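Local coordinates for protein aminoglycoside phosphotransferase (Alicyclobacillus acidocaldarius subsp. acidocaldarius, PDB 4PDY) that probably transfers a phosphoryl group to a small-molecule acceptor and has a protein-kinase-like fold, at residues V124-H135 and A250-L259. Residues are numbered along the deposited sequence; the frame is centred on the assembly and turned at random.
Sequences VAQTAYTLAQFH and APRALDMAHL
His135 and Arg252 meet where two antiparallel helices of the kinase-like phosphotransferase fold pack side by side; the axes of 124-135 and 252-259 approach to 10.3 Å, with 168° between their N-to-C directions. Arg252 can be followed atom by atom. Its CB lies over one face of the imidazole, 3.7 Å from the ring centroid and 11° off the normal, a CH-pi contact. With CG anti to the backbone N (chi1 -168°), CG and CD continue past CG and CD2 of the ring, and a bend at chi3 turns the guanidinium toward Ala132. There NH1 donates to a water that in turn donates to Ala132 O, while NH2 forms a salt bridge with Glu291. Arginine suits the place because its methylenes cover a ring while its charged end bridges to another part of the chain. At one edge, Ala250 O lies in the imidazole plane, 2.9 Å from His135 CE1; flat histidine thus takes an aliphatic chain and a carbonyl together. Were His135 replaced by alanine, the Arg252 methylenes would probably lose the face they lie on and Ala250 O its neighbour.

One turn nearer the N-terminus of 124-135, and one turn on from Arg252, Leu131 CD2 makes a van der Waals contact, 3.6 Å, with Asp255 OD2; leucine suits because its other methyl, CD1, packs on Leu259. The buried carboxylate is well supplied: OD1 accepts from Leu224 N and OD2 from His223 N. At the far end Leu259 is a knob in a hole made by Val124, Thr127, Ala128 and Leu131; the small alanine lets CD2 come within 3.8 Å of Ala128 CB. Thr127 offers its methyl to Leu259 CD1, its OG1 hydrogen-bonded to His123 O one turn back. Between the helices, one water donates both to Leu131 O, at 2.9 Å, and to Asp255 OD2, at 2.8 Å.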
loop_
_atom_site.group_PDB
_atom_site.type_symbol
_atom_site.label_atom_id
_atom_site.label_comp_id
_atom_site.label_asym_id
_atom_site.label_seq_id
_atom_site.Cartn_x
_atom_site.Cartn_y
_atom_site.Cartn_z
ATOM N N VAL A 124 4.676 -9.956 -8.238
ATOM C CA VAL A 124 3.369 -9.286 -8.268
ATOM C C VAL A 124 2.225 -10.295 -8.142
ATOM O O VAL A 124 1.275 -10.097 -7.376
ATOM C CB VAL A 124 3.225 -8.457 -9.549
ATOM C CG1 VAL A 124 1.820 -7.871 -9.635
ATOM C CG2 VAL A 124 4.221 -7.326 -9.582
ATOM N N ALA A 125 2.372 -11.416 -8.837
ATOM C CA ALA A 125 1.370 -12.474 -8.805
ATOM C C ALA A 125 1.129 -12.927 -7.367
ATOM O O ALA A 125 0.010 -13.088 -6.907
ATOM C CB ALA A 125 1.842 -13.669 -9.640
ATOM N N GLN A 126 2.230 -13.230 -6.673
ATOM C CA GLN A 126 2.121 -13.756 -5.321
ATOM C C GLN A 126 1.644 -12.715 -4.300
ATOM O O GLN A 126 0.950 -13.075 -3.356
ATOM C CB GLN A 126 3.422 -14.464 -4.878
ATOM C CG GLN A 126 3.649 -15.764 -5.652
ATOM C CD GLN A 126 2.470 -16.719 -5.528
ATOM O OE1 GLN A 126 1.967 -16.968 -4.435
ATOM N NE2 GLN A 126 1.982 -17.206 -6.666
ATOM N N THR A 127 2.064 -11.466 -4.484
ATOM C CA THR A 127 1.534 -10.373 -3.653
ATOM C C THR A 127 0.009 -10.225 -3.831
ATOM O O THR A 127 -0.701 -10.169 -2.860
ATOM C CB THR A 127 2.272 -9.054 -3.947
ATOM O OG1 THR A 127 3.688 -9.242 -3.780
ATOM C CG2 THR A 127 1.813 -7.940 -3.028
ATOM N N ALA A 128 -0.432 -10.225 -5.080
ATOM C CA ALA A 128 -1.850 -10.145 -5.391
ATOM C C ALA A 128 -2.605 -11.324 -4.777
ATOM O O ALA A 128 -3.658 -11.168 -4.186
ATOM C CB ALA A 128 -2.040 -10.106 -6.890
ATOM N N TYR A 129 -2.079 -12.532 -4.934
ATOM C CA TYR A 129 -2.719 -13.715 -4.396
ATOM C C TYR A 129 -2.925 -13.566 -2.899
ATOM O O TYR A 129 -4.000 -13.838 -2.344
ATOM C CB TYR A 129 -1.873 -14.952 -4.753
ATOM C CG TYR A 129 -2.508 -16.294 -4.498
ATOM C CD1 TYR A 129 -3.760 -16.605 -5.014
ATOM C CD2 TYR A 129 -1.806 -17.290 -3.822
ATOM C CE1 TYR A 129 -4.321 -17.859 -4.800
ATOM C CE2 TYR A 129 -2.358 -18.529 -3.613
ATOM C CZ TYR A 129 -3.613 -18.814 -4.098
ATOM O OH TYR A 129 -4.170 -20.047 -3.890
ATOM N N THR A 130 -1.849 -13.189 -2.218
ATOM C CA THR A 130 -1.894 -13.031 -0.780
ATOM C C THR A 130 -2.908 -11.945 -0.353
ATOM O O THR A 130 -3.675 -12.156 0.599
ATOM C CB THR A 130 -0.475 -12.732 -0.254
ATOM O OG1 THR A 130 0.298 -13.937 -0.356
ATOM C CG2 THR A 130 -0.493 -12.208 1.154
ATOM N N LEU A 131 -2.853 -10.792 -1.013
ATOM C CA LEU A 131 -3.807 -9.726 -0.694
ATOM C C LEU A 131 -5.262 -10.190 -0.891
ATOM O O LEU A 131 -6.132 -9.895 -0.067
ATOM C CB LEU A 131 -3.518 -8.499 -1.550
ATOM C CG LEU A 131 -2.233 -7.731 -1.190
ATOM C CD1 LEU A 131 -1.901 -6.775 -2.332
ATOM C CD2 LEU A 131 -2.350 -7.000 0.143
ATOM N N ALA A 132 -5.506 -10.907 -1.975
ATOM C CA ALA A 132 -6.834 -11.439 -2.246
ATOM C C ALA A 132 -7.266 -12.433 -1.183
ATOM O O ALA A 132 -8.410 -12.463 -0.745
ATOM C CB ALA A 132 -6.853 -12.064 -3.614
ATOM N N GLN A 133 -6.332 -13.288 -0.765
ATOM C CA GLN A 133 -6.625 -14.254 0.290
ATOM C C GLN A 133 -6.967 -13.558 1.599
ATOM O O GLN A 133 -7.860 -13.992 2.324
ATOM C CB GLN A 133 -5.449 -15.223 0.496
ATOM C CG GLN A 133 -5.253 -16.200 -0.639
ATOM C CD GLN A 133 -4.089 -17.127 -0.410
ATOM O OE1 GLN A 133 -3.054 -16.709 0.148
ATOM N NE2 GLN A 133 -4.258 -18.402 -0.765
ATOM N N PHE A 134 -6.228 -12.506 1.930
ATOM C CA PHE A 134 -6.517 -11.752 3.148
ATOM C C PHE A 134 -7.924 -11.144 3.108
ATOM O O PHE A 134 -8.664 -11.221 4.076
ATOM C CB PHE A 134 -5.457 -10.664 3.349
ATOM C CG PHE A 134 -5.698 -9.780 4.554
ATOM C CD1 PHE A 134 -5.742 -10.310 5.828
ATOM C CD2 PHE A 134 -5.880 -8.420 4.406
ATOM C CE1 PHE A 134 -5.959 -9.506 6.927
ATOM C CE2 PHE A 134 -6.084 -7.606 5.491
ATOM C CZ PHE A 134 -6.151 -8.154 6.758
ATOM N N HIS A 135 -8.265 -10.579 1.965
ATOM C CA HIS A 135 -9.566 -9.933 1.813
ATOM C C HIS A 135 -10.678 -10.956 1.948
ATOM O O HIS A 135 -11.664 -10.721 2.655
ATOM C CB HIS A 135 -9.630 -9.210 0.481
ATOM C CG HIS A 135 -10.768 -8.244 0.391
ATOM N ND1 HIS A 135 -10.671 -6.945 0.828
ATOM C CD2 HIS A 135 -12.030 -8.397 -0.069
ATOM C CE1 HIS A 135 -11.827 -6.333 0.636
ATOM N NE2 HIS A 135 -12.666 -7.197 0.099
ATOM N N ALA A 250 -12.280 -2.412 3.743
ATOM C CA ALA A 250 -12.191 -1.512 2.593
ATOM C C ALA A 250 -12.382 -2.293 1.322
ATOM O O ALA A 250 -12.073 -3.485 1.287
ATOM C CB ALA A 250 -10.869 -0.784 2.574
ATOM N N PRO A 251 -12.878 -1.638 0.250
ATOM C CA PRO A 251 -13.093 -2.371 -0.982
ATOM C C PRO A 251 -11.793 -2.954 -1.516
ATOM O O PRO A 251 -10.769 -2.284 -1.509
ATOM C CB PRO A 251 -13.654 -1.309 -1.926
ATOM C CG PRO A 251 -14.332 -0.330 -1.026
ATOM C CD PRO A 251 -13.417 -0.269 0.174
ATOM N N ARG A 252 -11.888 -4.175 -2.026
ATOM C CA ARG A 252 -10.747 -4.888 -2.566
ATOM C C ARG A 252 -10.002 -4.105 -3.640
ATOM O O ARG A 252 -8.773 -4.203 -3.763
ATOM C CB ARG A 252 -11.190 -6.256 -3.074
ATOM C CG ARG A 252 -10.046 -7.181 -3.398
ATOM C CD ARG A 252 -10.483 -8.602 -3.649
ATOM N NE ARG A 252 -11.123 -8.743 -4.963
ATOM C CZ ARG A 252 -11.133 -9.859 -5.685
ATOM N NH1 ARG A 252 -10.534 -10.966 -5.233
ATOM N NH2 ARG A 252 -11.707 -9.876 -6.882
ATOM N N ALA A 253 -10.715 -3.312 -4.422
ATOM C CA ALA A 253 -10.115 -2.496 -5.451
ATOM C C ALA A 253 -8.991 -1.587 -4.943
ATOM O O ALA A 253 -8.098 -1.209 -5.718
ATOM C CB ALA A 253 -11.201 -1.647 -6.131
ATOM N N LEU A 254 -9.052 -1.179 -3.677
ATOM C CA LEU A 254 -7.988 -0.320 -3.150
ATOM C C LEU A 254 -6.632 -1.028 -3.122
ATOM O O LEU A 254 -5.670 -0.493 -3.647
ATOM C CB LEU A 254 -8.328 0.203 -1.775
ATOM C CG LEU A 254 -9.465 1.232 -1.696
ATOM C CD1 LEU A 254 -9.663 1.690 -0.265
ATOM C CD2 LEU A 254 -9.206 2.424 -2.604
ATOM N N ASP A 255 -6.579 -2.231 -2.566
ATOM C CA ASP A 255 -5.329 -2.974 -2.563
ATOM C C ASP A 255 -4.925 -3.312 -3.999
ATOM O O ASP A 255 -3.746 -3.233 -4.352
ATOM C CB ASP A 255 -5.459 -4.255 -1.729
ATOM C CG ASP A 255 -5.106 -4.079 -0.226
ATOM O OD1 ASP A 255 -4.607 -3.011 0.223
ATOM O OD2 ASP A 255 -5.389 -5.058 0.518
HETATM N N MSE A 256 -5.891 -3.693 -4.834
HETATM C CA MSE A 256 -5.569 -4.062 -6.202
HETATM C C MSE A 256 -4.972 -2.908 -6.976
HETATM O O MSE A 256 -3.947 -3.062 -7.646
HETATM C CB MSE A 256 -6.812 -4.647 -6.866
HETATM C CG MSE A 256 -6.439 -5.417 -8.120
HETATM SE SE MSE A 256 -8.047 -6.064 -9.017
HETATM C CE MSE A 256 -9.121 -6.961 -7.635
ATOM N N ALA A 257 -5.603 -1.735 -6.884
ATOM C CA ALA A 257 -5.126 -0.554 -7.589
ATOM C C ALA A 257 -3.779 -0.078 -7.051
ATOM O O ALA A 257 -2.965 0.411 -7.811
ATOM C CB ALA A 257 -6.165 0.574 -7.531
ATOM N N HIS A 258 -3.599 -0.120 -5.741
ATOM C CA HIS A 258 -2.310 0.317 -5.168
ATOM C C HIS A 258 -1.136 -0.586 -5.587
ATOM O O HIS A 258 -0.103 -0.068 -6.001
ATOM C CB HIS A 258 -2.410 0.467 -3.643
ATOM C CG HIS A 258 -3.423 1.490 -3.207
ATOM N ND1 HIS A 258 -4.071 1.416 -1.998
ATOM C CD2 HIS A 258 -3.935 2.570 -3.842
ATOM C CE1 HIS A 258 -4.910 2.434 -1.881
ATOM N NE2 HIS A 258 -4.829 3.161 -2.982
ATOM N N LEU A 259 -1.351 -1.888 -5.575
ATOM C CA LEU A 259 -0.358 -2.814 -6.106
ATOM C C LEU A 259 -0.090 -2.535 -7.576
ATOM O O LEU A 259 1.063 -2.465 -8.018
ATOM C CB LEU A 259 -0.814 -4.249 -5.917
ATOM C CG LEU A 259 0.146 -5.305 -6.490
ATOM C CD1 LEU A 259 1.549 -5.243 -5.878
ATOM C CD2 LEU A 259 -0.439 -6.674 -6.287
HETATM O O HOH W 1 -7.035 -7.118 -0.480
HETATM O O HOH W 2 -10.362 -11.654 -2.519
#